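Local coordinates for actin-related protein 8 (PDB 4FO0) that contributes to nucleosome binding as a proposed core subunit of the INO80 chromatin-remodelling complex, binding ATP with low basal ATPase activity and unable to polymerise, at residues S71-Q74 and R75-L79; F287-L290 and M291-G295. All coordinates share one frame; numbering follows the deposited sequence.

Overall arrangement
From the N terminus, contact 1 comes first, in the opening turns of helix 71-88; contact 2 follows some two hundred residues later, at the C-terminal end of helix 280-293. Each joins adjoining turns of one helix, so neither closes a long loop, and the two lie in series without nesting or crossing. Their centres are about 15 Å apart, and they touch: Leu79 CD2 lies 4.2 Å from Leu290 CD2, so helix 71-88 meets helix 280-293. In one of two deposited Trp289 conformers, Arg75 CG also lies 3.5 Å from Trp289 CH2. Helix 280-293 probably corresponds to the start of actin subdomain 4 and also packs on strand 343-350 and helix 353-359.

Contact 1 (S71-Q74 and R75-L79); sequences SNEQ and RQNGL
Arg75 turns one face of its guanidinium back to Ser71, whose carbonyl O stands 3.6 Å above the plane and offset toward the rim. At the edge, in that plane, sits Asn72 OD1, 3.7 Å from Arg75 NH1, a polar approach that is not a hydrogen bond. The Asn72 amide is nearly perpendicular to the guanidinium, their planes being 79° apart. Bending at chi3 (-69°) is what folds the Arg75 chain back toward the first turn: CG leaves anti to the backbone N and the chain runs straight until that bend. The firm polar partner of the group lies outside the turn, where NH2 is hydrogen-bonded to Leu66 O. Ser71 likewise looks outward, OG bonding to Gly368 O.

On another side of the helix Glu73 and Asn77 meet obliquely, with carboxylate and amide planes 53° apart. The aliphatic part of Glu73 comes nearest, its CG facing Asn77 ND2, whereas Glu73 OE2 stays 3.8 Å from that nitrogen. No side-chain hydrogen bond links the pair. Asn72 and Gln76 run side by side, Asn72 ND2 being 4.1 Å from Gln76 CG.

Four successive backbone bonds define the turn as alpha-helical: Arg75 N to Ser71 O (3.0 Å), Gln76 N to Asn72 O, Asn77 N to Glu73 O (2.9 Å) and Gly78 N to Gln74 O.

Chemically, main-chain bonds join these turns, while the side chains add mostly loose polar and aliphatic contacts. The Arg75 bond to Leu66 ties the start of helix 71-88 to the segment before it, with weak help from Ser71 OG at Gly65 O and Lys68 N; the bond to Gly368 O ties it to that loop. Ser71 O probably gains some favourable electrostatics from the cationic group whose face it approaches.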
loop_
_atom_site.group_PDB
_atom_site.type_symbol
_atom_site.label_atom_id
_atom_site.label_comp_id
_atom_site.label_asym_id
_atom_site.label_seq_id
_atom_site.Cartn_x
_atom_site.Cartn_y
_atom_site.Cartn_z
ATOM N N SER A 71 15.049 -4.038 19.936
ATOM C CA SER A 71 13.758 -4.193 19.267
ATOM C C SER A 71 12.650 -4.565 20.217
ATOM O O SER A 71 11.537 -4.058 20.116
ATOM C CB SER A 71 13.826 -5.221 18.146
ATOM O OG SER A 71 14.503 -4.689 17.027
ATOM N N ASN A 72 12.950 -5.457 21.145
ATOM C CA ASN A 72 11.913 -5.959 22.015
ATOM C C ASN A 72 11.444 -4.914 23.013
ATOM O O ASN A 72 10.243 -4.736 23.211
ATOM C CB ASN A 72 12.366 -7.226 22.721
ATOM C CG ASN A 72 11.208 -8.092 23.112
ATOM O OD1 ASN A 72 10.797 -8.969 22.351
ATOM N ND2 ASN A 72 10.639 -7.833 24.292
ATOM N N GLU A 73 12.393 -4.212 23.628
ATOM C CA GLU A 73 12.058 -3.120 24.533
ATOM C C GLU A 73 11.272 -2.012 23.839
ATOM O O GLU A 73 10.268 -1.538 24.367
ATOM C CB GLU A 73 13.314 -2.534 25.160
ATOM C CG GLU A 73 13.051 -1.242 25.910
ATOM C CD GLU A 73 13.983 -1.044 27.093
ATOM O OE1 GLU A 73 15.129 -1.551 27.038
ATOM O OE2 GLU A 73 13.559 -0.385 28.077
ATOM N N GLN A 74 11.740 -1.597 22.663
ATOM C CA GLN A 74 11.077 -0.550 21.886
ATOM C C GLN A 74 9.628 -0.919 21.605
ATOM O O GLN A 74 8.713 -0.109 21.754
ATOM C CB GLN A 74 11.825 -0.304 20.575
ATOM C CG GLN A 74 11.286 0.856 19.734
ATOM C CD GLN A 74 12.194 1.182 18.558
ATOM O OE1 GLN A 74 11.844 0.954 17.410
ATOM N NE2 GLN A 74 13.375 1.705 18.850
ATOM N N ARG A 75 9.433 -2.165 21.211
ATOM C CA ARG A 75 8.109 -2.715 20.970
ATOM C C ARG A 75 7.230 -2.566 22.228
ATOM O O ARG A 75 6.142 -1.983 22.177
ATOM C CB ARG A 75 8.281 -4.172 20.538
ATOM C CG ARG A 75 7.072 -4.874 19.980
ATOM C CD ARG A 75 7.490 -6.249 19.445
ATOM N NE ARG A 75 8.313 -6.107 18.249
ATOM C CZ ARG A 75 9.557 -6.563 18.118
ATOM N NH1 ARG A 75 10.136 -7.225 19.127
ATOM N NH2 ARG A 75 10.214 -6.357 16.966
ATOM N N GLN A 76 7.718 -3.082 23.354
ATOM C CA GLN A 76 7.087 -2.899 24.667
ATOM C C GLN A 76 6.643 -1.459 24.975
ATOM O O GLN A 76 5.498 -1.206 25.369
ATOM C CB GLN A 76 8.069 -3.318 25.763
ATOM C CG GLN A 76 8.328 -4.793 25.836
ATOM C CD GLN A 76 7.045 -5.560 26.005
ATOM O OE1 GLN A 76 6.035 -5.229 25.384
ATOM N NE2 GLN A 76 7.065 -6.579 26.863
ATOM N N ASN A 77 7.570 -0.520 24.831
ATOM C CA ASN A 77 7.302 0.850 25.219
ATOM C C ASN A 77 6.279 1.497 24.311
ATOM O O ASN A 77 5.462 2.304 24.761
ATOM C CB ASN A 77 8.599 1.660 25.289
ATOM C CG ASN A 77 9.594 1.092 26.310
ATOM O OD1 ASN A 77 9.221 0.592 27.393
ATOM N ND2 ASN A 77 10.873 1.157 25.959
ATOM N N GLY A 78 6.316 1.127 23.032
ATOM C CA GLY A 78 5.322 1.577 22.072
ATOM C C GLY A 78 3.929 1.080 22.429
ATOM O O GLY A 78 2.941 1.825 22.359
ATOM N N LEU A 79 3.847 -0.190 22.812
ATOM C CA LEU A 79 2.569 -0.795 23.135
ATOM C C LEU A 79 1.993 -0.138 24.395
ATOM O O LEU A 79 0.779 -0.042 24.569
ATOM C CB LEU A 79 2.741 -2.303 23.293
ATOM C CG LEU A 79 1.490 -3.135 23.557
ATOM C CD1 LEU A 79 0.510 -3.004 22.411
ATOM C CD2 LEU A 79 1.866 -4.590 23.798
#

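Contact 2 (F287-L290 and M291-G295); sequences FYWL and MQRAG
Met291 lays its thioether over one face of the Phe287 ring, a Met-aromatic contact: SD is 3.8 Å from the ring centroid, and CG adds a CH-pi contact at 4.0 Å from the same centroid, only 12° off the ring normal. A bend at chi3 (-58°) turns CE back to the rim of the ring, 3.8 Å from Phe287 CD2. The pair is buried, with Met291 also meeting Phe348 of strand 343-350.

Gln292 treats Tyr288 in a similar way, but with a flat group. Its amide stacks on the phenol, the planes 11° apart, and OE1 rides 3.4 Å above the ring plane, offset toward the rim. Replacing Tyr288 by an alanine would probably leave this amide without its stacking surface, free to turn, and open a gap against Cys301 and Leu303.

The Leu290 side chain packs against Glu353, Gln356 and Ala357 of helix 353-359, while its CD2 runs alongside Arg293, 4.0 Å from Arg293 NH2.

Main-chain bonds such as Met291 N to Phe287 O (2.9 Å) carry the helix to its end. There Gly295, with positive phi, is the C-prime residue of a Schellman motif, Phe296 N reaching Met291 O and Gly295 N reaching Gln292 O.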
loop_
_atom_site.group_PDB
_atom_site.type_symbol
_atom_site.label_atom_id
_atom_site.label_comp_id
_atom_site.label_asym_id
_atom_site.label_seq_id
_atom_site.Cartn_x
_atom_site.Cartn_y
_atom_site.Cartn_z
ATOM N N PHE A 287 -0.210 -7.363 14.587
ATOM C CA PHE A 287 -1.399 -8.129 14.936
ATOM C C PHE A 287 -1.090 -9.614 15.150
ATOM O O PHE A 287 -1.590 -10.242 16.075
ATOM C CB PHE A 287 -2.469 -7.973 13.862
ATOM C CG PHE A 287 -3.809 -8.504 14.275
ATOM C CD1 PHE A 287 -4.357 -8.159 15.508
ATOM C CD2 PHE A 287 -4.529 -9.337 13.437
ATOM C CE1 PHE A 287 -5.594 -8.644 15.903
ATOM C CE2 PHE A 287 -5.773 -9.824 13.819
ATOM C CZ PHE A 287 -6.308 -9.476 15.056
ATOM N N TYR A 288 -0.261 -10.175 14.290
ATOM C CA TYR A 288 0.182 -11.535 14.484
ATOM C C TYR A 288 0.863 -11.716 15.836
ATOM O O TYR A 288 0.561 -12.640 16.588
ATOM C CB TYR A 288 1.131 -11.955 13.354
ATOM C CG TYR A 288 1.726 -13.329 13.559
ATOM C CD1 TYR A 288 0.908 -14.442 13.767
ATOM C CD2 TYR A 288 3.102 -13.518 13.542
ATOM C CE1 TYR A 288 1.453 -15.710 13.965
ATOM C CE2 TYR A 288 3.653 -14.774 13.725
ATOM C CZ TYR A 288 2.826 -15.866 13.935
ATOM O OH TYR A 288 3.393 -17.102 14.114
ATOM N N TRP A 289 1.803 -10.836 16.135
ATOM C CA TRP A 289 2.574 -10.924 17.384
ATOM C C TRP A 289 1.668 -10.797 18.599
ATOM O O TRP A 289 1.812 -11.533 19.588
ATOM C CB TRP A 289 3.653 -9.848 17.413
ATOM C CG TRP A 289 4.257 -9.532 18.767
ATOM C CD1 TRP A 289 5.084 -10.329 19.514
ATOM C CD2 TRP A 289 4.105 -8.317 19.511
ATOM N NE1 TRP A 289 5.441 -9.688 20.680
ATOM C CE2 TRP A 289 4.849 -8.448 20.698
ATOM C CE3 TRP A 289 3.401 -7.127 19.284
ATOM C CZ2 TRP A 289 4.909 -7.436 21.661
ATOM C CZ3 TRP A 289 3.464 -6.125 20.240
ATOM C CH2 TRP A 289 4.214 -6.286 21.414
ATOM N N LEU A 290 0.703 -9.889 18.519
ATOM C CA LEU A 290 -0.256 -9.743 19.606
ATOM C C LEU A 290 -1.078 -11.022 19.754
ATOM O O LEU A 290 -1.242 -11.532 20.866
ATOM C CB LEU A 290 -1.154 -8.528 19.381
ATOM C CG LEU A 290 -0.416 -7.189 19.344
ATOM C CD1 LEU A 290 -1.308 -6.037 18.842
ATOM C CD2 LEU A 290 0.135 -6.887 20.706
ATOM N N MET A 291 -1.584 -11.543 18.636
ATOM C CA MET A 291 -2.381 -12.774 18.663
ATOM C C MET A 291 -1.615 -13.979 19.209
ATOM O O MET A 291 -2.183 -14.825 19.883
ATOM C CB MET A 291 -2.920 -13.115 17.285
ATOM C CG MET A 291 -4.000 -12.174 16.805
ATOM S SD MET A 291 -4.781 -12.732 15.257
ATOM C CE MET A 291 -3.418 -12.860 14.111
ATOM N N GLN A 292 -0.330 -14.080 18.917
ATOM C CA GLN A 292 0.430 -15.166 19.507
ATOM C C GLN A 292 0.327 -15.117 21.023
ATOM O O GLN A 292 0.064 -16.134 21.664
ATOM C CB GLN A 292 1.877 -15.094 19.083
ATOM C CG GLN A 292 2.146 -15.683 17.737
ATOM C CD GLN A 292 3.611 -15.571 17.385
ATOM O OE1 GLN A 292 4.123 -14.472 17.154
ATOM N NE2 GLN A 292 4.305 -16.704 17.369
ATOM N N ARG A 293 0.519 -13.930 21.594
ATOM C CA ARG A 293 0.392 -13.762 23.035
ATOM C C ARG A 293 -0.992 -14.182 23.550
ATOM O O ARG A 293 -1.130 -14.617 24.683
ATOM C CB ARG A 293 0.722 -12.322 23.452
ATOM C CG ARG A 293 2.167 -11.935 23.211
ATOM C CD ARG A 293 2.321 -10.444 22.863
ATOM N NE ARG A 293 2.390 -9.571 24.038
ATOM C CZ ARG A 293 1.348 -8.944 24.582
ATOM N NH1 ARG A 293 1.531 -8.173 25.646
ATOM N NH2 ARG A 293 0.126 -9.079 24.070
ATOM N N ALA A 294 -2.017 -14.061 22.718
ATOM C CA ALA A 294 -3.353 -14.504 23.113
ATOM C C ALA A 294 -3.609 -15.989 22.823
ATOM O O ALA A 294 -4.751 -16.444 22.909
ATOM C CB ALA A 294 -4.411 -13.652 22.441
ATOM N N GLY A 295 -2.563 -16.737 22.465
ATOM C CA GLY A 295 -2.714 -18.151 22.146
ATOM C C GLY A 295 -3.302 -18.489 20.779
ATOM O O GLY A 295 -4.102 -19.415 20.641
#